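Local atomic coordinates of putative protease I (Bacteroides thetaiotaomicron VPI-5482, PDB entry 3CNE), a protein that binds flavins such as lumichrome, riboflavin, FMN and FAD as a homodimer and may serve as a flavin store, apparently without protease or chaperone activity. Residues 21-24 with 25-29; 54-57 with 58-61; 61-64 with 65-68. One frame throughout, in Å; residues are numbered along the deposited sequence.

Contact 1: residues 21-24 with 25-29; sequences YLEA and FFENG
N28 holds the carbonyl oxygen of A24 twice where helix 15-27 ends. Its ND2 donates to A24 O at 2.7 Å and its backbone N to the same A24 O at 3.0 Å, the two arriving from opposite faces of the carbonyl plane. With CG beside its own backbone N (chi1 -67°), the asparagine amide folds back over the last turn. One turn earlier F25 N donates to Y21 O at 2.9 Å, and that oxygen also lies 3.3 Å above one face of the F25 ring, toward its rim, while F25 CE2 rests on Y21 CB at 4.0 Å. The extended chains of E23 and E27 cross obliquely, E23 OE2 and E27 OE2 being 3.7 Å apart.

Further out, E23 OE2 accepts a hydrogen bond from N14 of the second subunit. Trimming this glutamate to an alanine would probably leave that N14 amide without its acceptor across the dimer interface. A calcium ion lies about 5 Å from the E23 side chain. Y21 OH bonds to H110, and A24, small enough to sit against helix 167-174, touches L167 and I171. G29, at positive phi, is the C-prime residue of a Schellman motif. Amide and backbone donors close the helix end, while E23 nears two like charges, E27 and E160 of the second subunit, an acidic cluster that the calcium probably helps to offset.

Contact 2: residues 54-57 with 58-61; sequences DDVI and ANLK
The N59 amide and the D55 carboxylate are turned 57° apart, their side chains crossing at about a right angle. N59 ND2 donates to the syn side of D55 OD1 at 2.9 Å, slightly out of the carboxylate plane and in the plane of the N59 amide, nearly straight at 164°. D55 CG, anti to the backbone N (chi1 -150°), carries the carboxylate toward the turn, and OD1 also takes a weak bond from V56 N in its own strand, a second N-H on one oxygen. V56 CG2 lies alongside the amide, 3.9 Å from N59 ND2 and 4.1 Å from A58 CB.

The 3-10 turn is closed by N59 N to V56 O at 3.1 Å and L60 N to I57 O at 3.0 Å, both donors above the carbonyl planes. Polar D55 and N59 suit the outer side, with D55 OD2 in a long, weak ion pair to K33; I57 and L60 form the apolar, buried side. Strand 55-56 runs parallel to strand 31-36 at the edge of the sheet; I57 packs on Y89 and L93 of helix 88-102, and L60 on V96 of that helix, F35 of strand 31-36 and A6 and L8 of strand 4-9.

Contact 3: residues 61-64 with 65-68; sequences KGHE and DEFD
A short 3-10 turn follows H63, in which E66 N donates to H63 O at 3.0 Å and F67 N to E64 O at 3.2 Å, each donor standing well above the plane of the carbonyl it meets. The side chains of H63 and E66 run side by side and point the same way, but their flat ends are turned almost square, ring and carboxylate planes 87° apart. E66 OE1 approaches the imidazole at its edge, in the ring plane, 3.1 Å from H63 CD2. F67 presents its own edge to the turn: CD2 comes within 3.6 Å of H63 O.

E64 turns the other way. Its chain bends at CG (chi2 89°), bringing the carboxylate back to G62, whose N makes a weak bond to E64 OE1 at 3.0 Å and a longer but straighter weak one to OE2. With positive phi, G62 has no room for a CB, which would press on K61 O, so glycine suits the place. A water bridges the two segments, donating to G62 O at 3.1 Å and accepting from D65 N at 2.9 Å. Both D65 carboxylate oxygens form salt bridges, OD1 with K105 and OD2 with K103, and E64 and F67 pack on helix 88-102 through F100.

E66 OE1 so near H63 CD2 would probably give a mild attraction to the polarised C-H, stronger if the ring were protonated. The buried E64 carboxylate is probably only modestly stabilised by its two weak bonds from G62 N, while D65 is balanced by K105 and K103.

How the contacts relate
The three local contacts follow one another along the chain, all in a DJ-1/PfpI fold. Contacts 2 and 3 share K61 and touch through L60 CD1 and F67 CE2, 3.6 Å apart, their centres about 10 Å from each other; both lean on helix 88-102, away from the zinc and flavin sites. Contact 1 stands apart, its centre 21 Å from contact 2's and 20 Å from contact 3's, with strand 31-36 between, touched by L22 and F26 and by D55 and L60. It alone approaches the functional sites: the Y21 side chain is about 8 Å from those of the zinc ligands C74 and C111, and that of E23 about 8 Å from bound FMN.

Contact 1: residues 21-24 with 25-29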
ATOM      1  N   TYR A  21      -3.258  -6.377  -1.419  1.00 21.36           N
ATOM      2  CA  TYR A  21      -3.640  -7.701  -0.947  1.00 21.96           C
ATOM      3  C   TYR A  21      -4.211  -7.641   0.477  1.00 21.82           C
ATOM      4  O   TYR A  21      -5.286  -8.179   0.727  1.00 21.09           O
ATOM      5  CB  TYR A  21      -2.466  -8.688  -0.967  1.00 22.16           C
ATOM      6  CG  TYR A  21      -1.871  -8.979  -2.332  1.00 22.81           C
ATOM      7  CD1 TYR A  21      -2.638  -9.607  -3.329  1.00 26.12           C
ATOM      8  CD2 TYR A  21      -0.530  -8.690  -2.610  1.00 20.41           C
ATOM      9  CE1 TYR A  21      -2.091  -9.894  -4.595  1.00 25.34           C
ATOM     10  CE2 TYR A  21       0.020  -8.986  -3.858  1.00 24.17           C
ATOM     11  CZ  TYR A  21      -0.772  -9.595  -4.842  1.00 21.30           C
ATOM     12  OH  TYR A  21      -0.254  -9.887  -6.083  1.00 21.32           O
ATOM     13  N   LEU A  22      -3.493  -6.989   1.396  1.00 21.77           N
ATOM     14  CA  LEU A  22      -3.843  -7.108   2.809  1.00 21.82           C
ATOM     15  C   LEU A  22      -5.148  -6.414   3.117  1.00 23.28           C
ATOM     16  O   LEU A  22      -5.935  -6.921   3.912  1.00 24.21           O
ATOM     17  CB  LEU A  22      -2.722  -6.632   3.730  1.00 21.36           C
ATOM     18  CG  LEU A  22      -1.349  -7.286   3.519  1.00 19.42           C
ATOM     19  CD1 LEU A  22      -0.389  -6.826   4.605  1.00 21.36           C
ATOM     20  CD2 LEU A  22      -1.429  -8.827   3.460  1.00 18.40           C
ATOM     21  N   GLU A  23      -5.380  -5.256   2.500  1.00 24.38           N
ATOM     22  CA  GLU A  23      -6.651  -4.576   2.671  1.00 25.90           C
ATOM     23  C   GLU A  23      -7.787  -5.433   2.157  1.00 25.48           C
ATOM     24  O   GLU A  23      -8.822  -5.606   2.843  1.00 26.07           O
ATOM     25  CB  GLU A  23      -6.668  -3.242   1.952  1.00 27.06           C
ATOM     26  CG  GLU A  23      -7.989  -2.523   2.146  1.00 31.05           C
ATOM     27  CD  GLU A  23      -8.156  -1.407   1.211  1.00 36.33           C
ATOM     28  OE1 GLU A  23      -7.920  -1.614  -0.003  1.00 42.37           O
ATOM     29  OE2 GLU A  23      -8.509  -0.313   1.693  1.00 39.29           O
ATOM     30  N   ALA A  24      -7.617  -5.961   0.955  1.00 24.83           N
ATOM     31  CA  ALA A  24      -8.668  -6.828   0.381  1.00 25.27           C
ATOM     32  C   ALA A  24      -8.988  -8.037   1.284  1.00 25.07           C
ATOM     33  O   ALA A  24     -10.161  -8.311   1.543  1.00 25.10           O
ATOM     34  CB  ALA A  24      -8.314  -7.266  -1.050  1.00 24.88           C
ATOM     35  N   PHE A  25      -7.957  -8.732   1.773  1.00 24.55           N
ATOM     36  CA  PHE A  25      -8.167  -9.888   2.648  1.00 25.18           C
ATOM     37  C   PHE A  25      -8.879  -9.460   3.915  1.00 24.72           C
ATOM     38  O   PHE A  25      -9.862 -10.077   4.298  1.00 25.07           O
ATOM     39  CB  PHE A  25      -6.854 -10.602   3.041  1.00 24.70           C
ATOM     40  CG  PHE A  25      -6.090 -11.196   1.892  1.00 24.36           C
ATOM     41  CD1 PHE A  25      -6.735 -11.668   0.755  1.00 26.33           C
ATOM     42  CD2 PHE A  25      -4.711 -11.318   1.967  1.00 23.53           C
ATOM     43  CE1 PHE A  25      -6.004 -12.215  -0.320  1.00 24.88           C
ATOM     44  CE2 PHE A  25      -3.971 -11.885   0.909  1.00 23.21           C
ATOM     45  CZ  PHE A  25      -4.621 -12.326  -0.238  1.00 24.05           C
ATOM     46  N   PHE A  26      -8.388  -8.387   4.542  1.00 25.16           N
ATOM     47  CA  PHE A  26      -8.919  -7.921   5.816  1.00 24.79           C
ATOM     48  C   PHE A  26     -10.381  -7.506   5.704  1.00 25.71           C
ATOM     49  O   PHE A  26     -11.207  -7.854   6.556  1.00 25.52           O
ATOM     50  CB  PHE A  26      -8.076  -6.771   6.400  1.00 24.92           C
ATOM     51  CG  PHE A  26      -8.361  -6.530   7.842  1.00 24.53           C
ATOM     52  CD1 PHE A  26      -7.851  -7.382   8.807  1.00 23.71           C
ATOM     53  CD2 PHE A  26      -9.194  -5.501   8.238  1.00 26.76           C
ATOM     54  CE1 PHE A  26      -8.157  -7.201  10.157  1.00 26.18           C
ATOM     55  CE2 PHE A  26      -9.501  -5.310   9.601  1.00 28.88           C
ATOM     56  CZ  PHE A  26      -8.971  -6.169  10.551  1.00 26.27           C
ATOM     57  N   GLU A  27     -10.696  -6.772   4.644  1.00 26.07           N
ATOM     58  CA  GLU A  27     -12.054  -6.287   4.431  1.00 28.14           C
ATOM     59  C   GLU A  27     -12.992  -7.402   4.002  1.00 26.95           C
ATOM     60  O   GLU A  27     -14.199  -7.279   4.180  1.00 27.05           O
ATOM     61  CB  GLU A  27     -12.081  -5.087   3.463  1.00 28.14           C
ATOM     62  CG  GLU A  27     -11.425  -3.837   4.108  1.00 31.77           C
ATOM     63  CD  GLU A  27     -11.484  -2.561   3.273  1.00 33.50           C
ATOM     64  OE1 GLU A  27     -11.752  -2.646   2.046  1.00 38.99           O
ATOM     65  OE2 GLU A  27     -11.218  -1.466   3.855  1.00 37.93           O
ATOM     66  N   ASN A  28     -12.448  -8.509   3.488  1.00 26.00           N
ATOM     67  CA  ASN A  28     -13.303  -9.669   3.183  1.00 25.68           C
ATOM     68  C   ASN A  28     -13.242 -10.818   4.177  1.00 24.74           C
ATOM     69  O   ASN A  28     -13.789 -11.892   3.925  1.00 24.62           O
ATOM     70  CB  ASN A  28     -13.051 -10.154   1.773  1.00 25.75           C
ATOM     71  CG  ASN A  28     -13.502  -9.139   0.756  1.00 27.77           C
ATOM     72  OD1 ASN A  28     -14.693  -9.030   0.474  1.00 30.41           O
ATOM     73  ND2 ASN A  28     -12.567  -8.349   0.252  1.00 27.66           N
ATOM     74  N   GLY A  29     -12.577 -10.578   5.301  1.00 22.96           N
ATOM     75  CA  GLY A  29     -12.442 -11.573   6.369  1.00 23.18           C
ATOM     76  C   GLY A  29     -11.655 -12.827   6.021  1.00 23.40           C
ATOM     77  O   GLY A  29     -11.894 -13.886   6.586  1.00 23.83           O
TER

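Contact 2: residues 54-57 with 58-61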
ATOM      1  N   ASP A  54       4.597 -10.721  10.562  1.00 22.53           N
ATOM      2  CA  ASP A  54       4.224 -11.706  11.573  1.00 23.69           C
ATOM      3  C   ASP A  54       5.349 -12.677  11.914  1.00 23.32           C
ATOM      4  O   ASP A  54       5.421 -13.177  13.039  1.00 22.79           O
ATOM      5  CB  ASP A  54       2.978 -12.492  11.141  1.00 23.90           C
ATOM      6  CG  ASP A  54       1.740 -11.579  10.960  1.00 26.69           C
ATOM      7  OD1 ASP A  54       1.532 -10.688  11.822  1.00 29.38           O
ATOM      8  OD2 ASP A  54       1.015 -11.732   9.954  1.00 27.79           O
ATOM      9  N   ASP A  55       6.192 -12.991  10.938  1.00 23.66           N
ATOM     10  CA  ASP A  55       7.169 -14.068  11.117  1.00 23.71           C
ATOM     11  C   ASP A  55       8.166 -13.995   9.966  1.00 24.01           C
ATOM     12  O   ASP A  55       8.035 -13.158   9.057  1.00 22.94           O
ATOM     13  CB  ASP A  55       6.441 -15.406  11.073  1.00 25.24           C
ATOM     14  CG  ASP A  55       7.112 -16.488  11.914  1.00 26.99           C
ATOM     15  OD1 ASP A  55       8.307 -16.365  12.300  1.00 30.44           O
ATOM     16  OD2 ASP A  55       6.427 -17.484  12.144  1.00 28.98           O
ATOM     17  N   VAL A  56       9.152 -14.888  10.014  1.00 23.80           N
ATOM     18  CA  VAL A  56      10.140 -15.002   8.964  1.00 24.11           C
ATOM     19  C   VAL A  56       9.852 -16.271   8.161  1.00 23.97           C
ATOM     20  O   VAL A  56       9.233 -17.192   8.669  1.00 24.26           O
ATOM     21  CB  VAL A  56      11.566 -15.045   9.520  1.00 23.88           C
ATOM     22  CG1 VAL A  56      11.898 -13.768  10.292  1.00 23.88           C
ATOM     23  CG2 VAL A  56      11.821 -16.315  10.397  1.00 24.64           C
ATOM     24  N   ILE A  57      10.323 -16.298   6.914  1.00 24.05           N
ATOM     25  CA  ILE A  57      10.024 -17.374   5.980  1.00 24.09           C
ATOM     26  C   ILE A  57      10.599 -18.722   6.429  1.00 25.05           C
ATOM     27  O   ILE A  57      10.060 -19.776   6.056  1.00 24.45           O
ATOM     28  CB  ILE A  57      10.491 -17.020   4.528  1.00 23.43           C
ATOM     29  CG1 ILE A  57       9.977 -18.080   3.531  1.00 23.99           C
ATOM     30  CG2 ILE A  57      12.029 -16.840   4.445  1.00 22.57           C
ATOM     31  CD1 ILE A  57       9.740 -17.524   2.135  1.00 26.26           C
ATOM     32  N   ALA A  58      11.691 -18.689   7.196  1.00 26.23           N
ATOM     33  CA  ALA A  58      12.288 -19.939   7.738  1.00 27.36           C
ATOM     34  C   ALA A  58      11.251 -20.734   8.533  1.00 28.45           C
ATOM     35  O   ALA A  58      11.228 -21.969   8.476  1.00 28.93           O
ATOM     36  CB  ALA A  58      13.517 -19.639   8.600  1.00 26.67           C
ATOM     37  N   ASN A  59      10.376 -20.025   9.250  1.00 28.83           N
ATOM     38  CA  ASN A  59       9.357 -20.678  10.086  1.00 29.51           C
ATOM     39  C   ASN A  59       8.120 -21.183   9.340  1.00 29.39           C
ATOM     40  O   ASN A  59       7.238 -21.827   9.925  1.00 30.66           O
ATOM     41  CB  ASN A  59       8.980 -19.764  11.248  1.00 29.43           C
ATOM     42  CG  ASN A  59      10.079 -19.659  12.264  1.00 30.08           C
ATOM     43  OD1 ASN A  59      10.934 -20.544  12.364  1.00 31.27           O
ATOM     44  ND2 ASN A  59      10.074 -18.579  13.030  1.00 27.92           N
ATOM     45  N   LEU A  60       8.073 -20.907   8.038  1.00 29.25           N
ATOM     46  CA  LEU A  60       7.028 -21.412   7.159  1.00 28.55           C
ATOM     47  C   LEU A  60       7.406 -22.793   6.592  1.00 29.37           C
ATOM     48  O   LEU A  60       6.535 -23.582   6.220  1.00 27.68           O
ATOM     49  CB  LEU A  60       6.755 -20.407   6.024  1.00 28.18           C
ATOM     50  CG  LEU A  60       5.669 -20.745   5.003  1.00 27.65           C
ATOM     51  CD1 LEU A  60       4.325 -21.045   5.705  1.00 26.64           C
ATOM     52  CD2 LEU A  60       5.495 -19.618   3.995  1.00 27.86           C
ATOM     53  N   LYS A  61       8.707 -23.072   6.509  1.00 30.37           N
ATOM     54  CA  LYS A  61       9.181 -24.394   6.079  1.00 32.05           C
ATOM     55  C   LYS A  61       8.597 -25.515   6.939  1.00 32.86           C
ATOM     56  O   LYS A  61       8.685 -25.488   8.160  1.00 33.19           O
ATOM     57  CB  LYS A  61      10.702 -24.458   6.131  1.00 32.10           C
ATOM     58  CG  LYS A  61      11.377 -23.956   4.891  1.00 32.94           C
ATOM     59  CD  LYS A  61      12.760 -23.419   5.222  1.00 35.85           C
ATOM     60  CE  LYS A  61      13.682 -24.460   5.847  1.00 37.13           C
ATOM     61  NZ  LYS A  61      15.084 -23.974   5.893  1.00 37.92           N
TER

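Contact 3: residues 61-64 with 65-68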
ATOM      1  N   LYS A  61       8.707 -23.072   6.509  1.00 30.37           N
ATOM      2  CA  LYS A  61       9.181 -24.394   6.079  1.00 32.05           C
ATOM      3  C   LYS A  61       8.597 -25.515   6.939  1.00 32.86           C
ATOM      4  O   LYS A  61       8.685 -25.488   8.160  1.00 33.19           O
ATOM      5  CB  LYS A  61      10.702 -24.458   6.131  1.00 32.10           C
ATOM      6  CG  LYS A  61      11.377 -23.956   4.891  1.00 32.94           C
ATOM      7  CD  LYS A  61      12.760 -23.419   5.222  1.00 35.85           C
ATOM      8  CE  LYS A  61      13.682 -24.460   5.847  1.00 37.13           C
ATOM      9  NZ  LYS A  61      15.084 -23.974   5.893  1.00 37.92           N
ATOM     10  N   GLY A  62       7.986 -26.492   6.284  1.00 33.91           N
ATOM     11  CA  GLY A  62       7.406 -27.616   6.987  1.00 34.92           C
ATOM     12  C   GLY A  62       5.967 -27.360   7.364  1.00 35.60           C
ATOM     13  O   GLY A  62       5.267 -28.284   7.770  1.00 35.78           O
ATOM     14  N   HIS A  63       5.512 -26.110   7.234  1.00 35.76           N
ATOM     15  CA  HIS A  63       4.120 -25.772   7.571  1.00 35.74           C
ATOM     16  C   HIS A  63       3.289 -25.323   6.364  1.00 35.61           C
ATOM     17  O   HIS A  63       2.230 -24.715   6.530  1.00 34.69           O
ATOM     18  CB  HIS A  63       4.063 -24.691   8.661  1.00 36.57           C
ATOM     19  CG  HIS A  63       4.747 -25.065   9.942  1.00 38.32           C
ATOM     20  ND1 HIS A  63       6.088 -24.825  10.168  1.00 41.83           N
ATOM     21  CD2 HIS A  63       4.268 -25.624  11.079  1.00 39.63           C
ATOM     22  CE1 HIS A  63       6.410 -25.234  11.383  1.00 40.88           C
ATOM     23  NE2 HIS A  63       5.325 -25.727  11.955  1.00 42.04           N
ATOM     24  N   GLU A  64       3.762 -25.616   5.155  1.00 35.52           N
ATOM     25  CA  GLU A  64       3.078 -25.159   3.948  1.00 36.52           C
ATOM     26  C   GLU A  64       1.650 -25.728   3.815  1.00 36.97           C
ATOM     27  O   GLU A  64       0.768 -25.089   3.236  1.00 36.11           O
ATOM     28  CB  GLU A  64       3.898 -25.481   2.693  1.00 36.42           C
ATOM     29  CG  GLU A  64       5.321 -24.903   2.663  1.00 37.88           C
ATOM     30  CD  GLU A  64       6.377 -25.821   3.275  1.00 40.52           C
ATOM     31  OE1 GLU A  64       6.014 -26.707   4.078  1.00 43.27           O
ATOM     32  OE2 GLU A  64       7.580 -25.651   2.957  1.00 43.18           O
ATOM     33  N   ASP A  65       1.436 -26.935   4.343  1.00 37.74           N
ATOM     34  CA  ASP A  65       0.129 -27.597   4.234  1.00 39.02           C
ATOM     35  C   ASP A  65      -0.872 -27.004   5.241  1.00 38.77           C
ATOM     36  O   ASP A  65      -2.023 -27.409   5.305  1.00 39.63           O
ATOM     37  CB  ASP A  65       0.284 -29.117   4.399  1.00 39.60           C
ATOM     38  CG  ASP A  65      -0.481 -29.909   3.348  1.00 42.85           C
ATOM     39  OD1 ASP A  65      -1.444 -29.377   2.718  1.00 45.19           O
ATOM     40  OD2 ASP A  65      -0.134 -31.099   3.161  1.00 46.09           O
ATOM     41  N   GLU A  66      -0.425 -26.009   6.000  1.00 38.22           N
ATOM     42  CA  GLU A  66      -1.264 -25.288   6.948  1.00 37.59           C
ATOM     43  C   GLU A  66      -1.993 -24.140   6.253  1.00 35.69           C
ATOM     44  O   GLU A  66      -2.835 -23.472   6.847  1.00 35.93           O
ATOM     45  CB  GLU A  66      -0.366 -24.681   8.008  1.00 38.57           C
ATOM     46  CG  GLU A  66      -0.708 -25.042   9.426  1.00 42.84           C
ATOM     47  CD  GLU A  66       0.532 -25.024  10.291  1.00 47.43           C
ATOM     48  OE1 GLU A  66       1.261 -26.055  10.289  1.00 50.54           O
ATOM     49  OE2 GLU A  66       0.782 -23.985  10.958  1.00 49.07           O
ATOM     50  N   PHE A  67      -1.645 -23.901   4.995  1.00 33.64           N
ATOM     51  CA  PHE A  67      -2.178 -22.767   4.257  1.00 30.94           C
ATOM     52  C   PHE A  67      -2.832 -23.257   2.973  1.00 29.94           C
ATOM     53  O   PHE A  67      -2.565 -24.372   2.528  1.00 29.59           O
ATOM     54  CB  PHE A  67      -1.069 -21.762   3.979  1.00 30.46           C
ATOM     55  CG  PHE A  67      -0.554 -21.072   5.217  1.00 29.18           C
ATOM     56  CD1 PHE A  67      -1.114 -19.878   5.647  1.00 28.06           C
ATOM     57  CD2 PHE A  67       0.495 -21.623   5.953  1.00 27.65           C
ATOM     58  CE1 PHE A  67      -0.630 -19.230   6.796  1.00 28.82           C
ATOM     59  CE2 PHE A  67       0.981 -20.981   7.100  1.00 28.99           C
ATOM     60  CZ  PHE A  67       0.419 -19.784   7.518  1.00 27.60           C
ATOM     61  N   ASP A  68      -3.721 -22.443   2.410  1.00 28.50           N
ATOM     62  CA  ASP A  68      -4.432 -22.802   1.179  1.00 27.18           C
ATOM     63  C   ASP A  68      -3.863 -22.070  -0.043  1.00 25.64           C
ATOM     64  O   ASP A  68      -4.124 -22.431  -1.185  1.00 23.31           O
ATOM     65  CB  ASP A  68      -5.902 -22.456   1.354  1.00 28.11           C
ATOM     66  CG  ASP A  68      -6.538 -23.236   2.488  1.00 29.81           C
ATOM     67  OD1 ASP A  68      -6.836 -24.422   2.284  1.00 34.06           O
ATOM     68  OD2 ASP A  68      -6.699 -22.689   3.590  1.00 32.36           O
TER
HETATM   69  O   HOH W   1       2.550 -28.752   6.360  1.00 47.60           O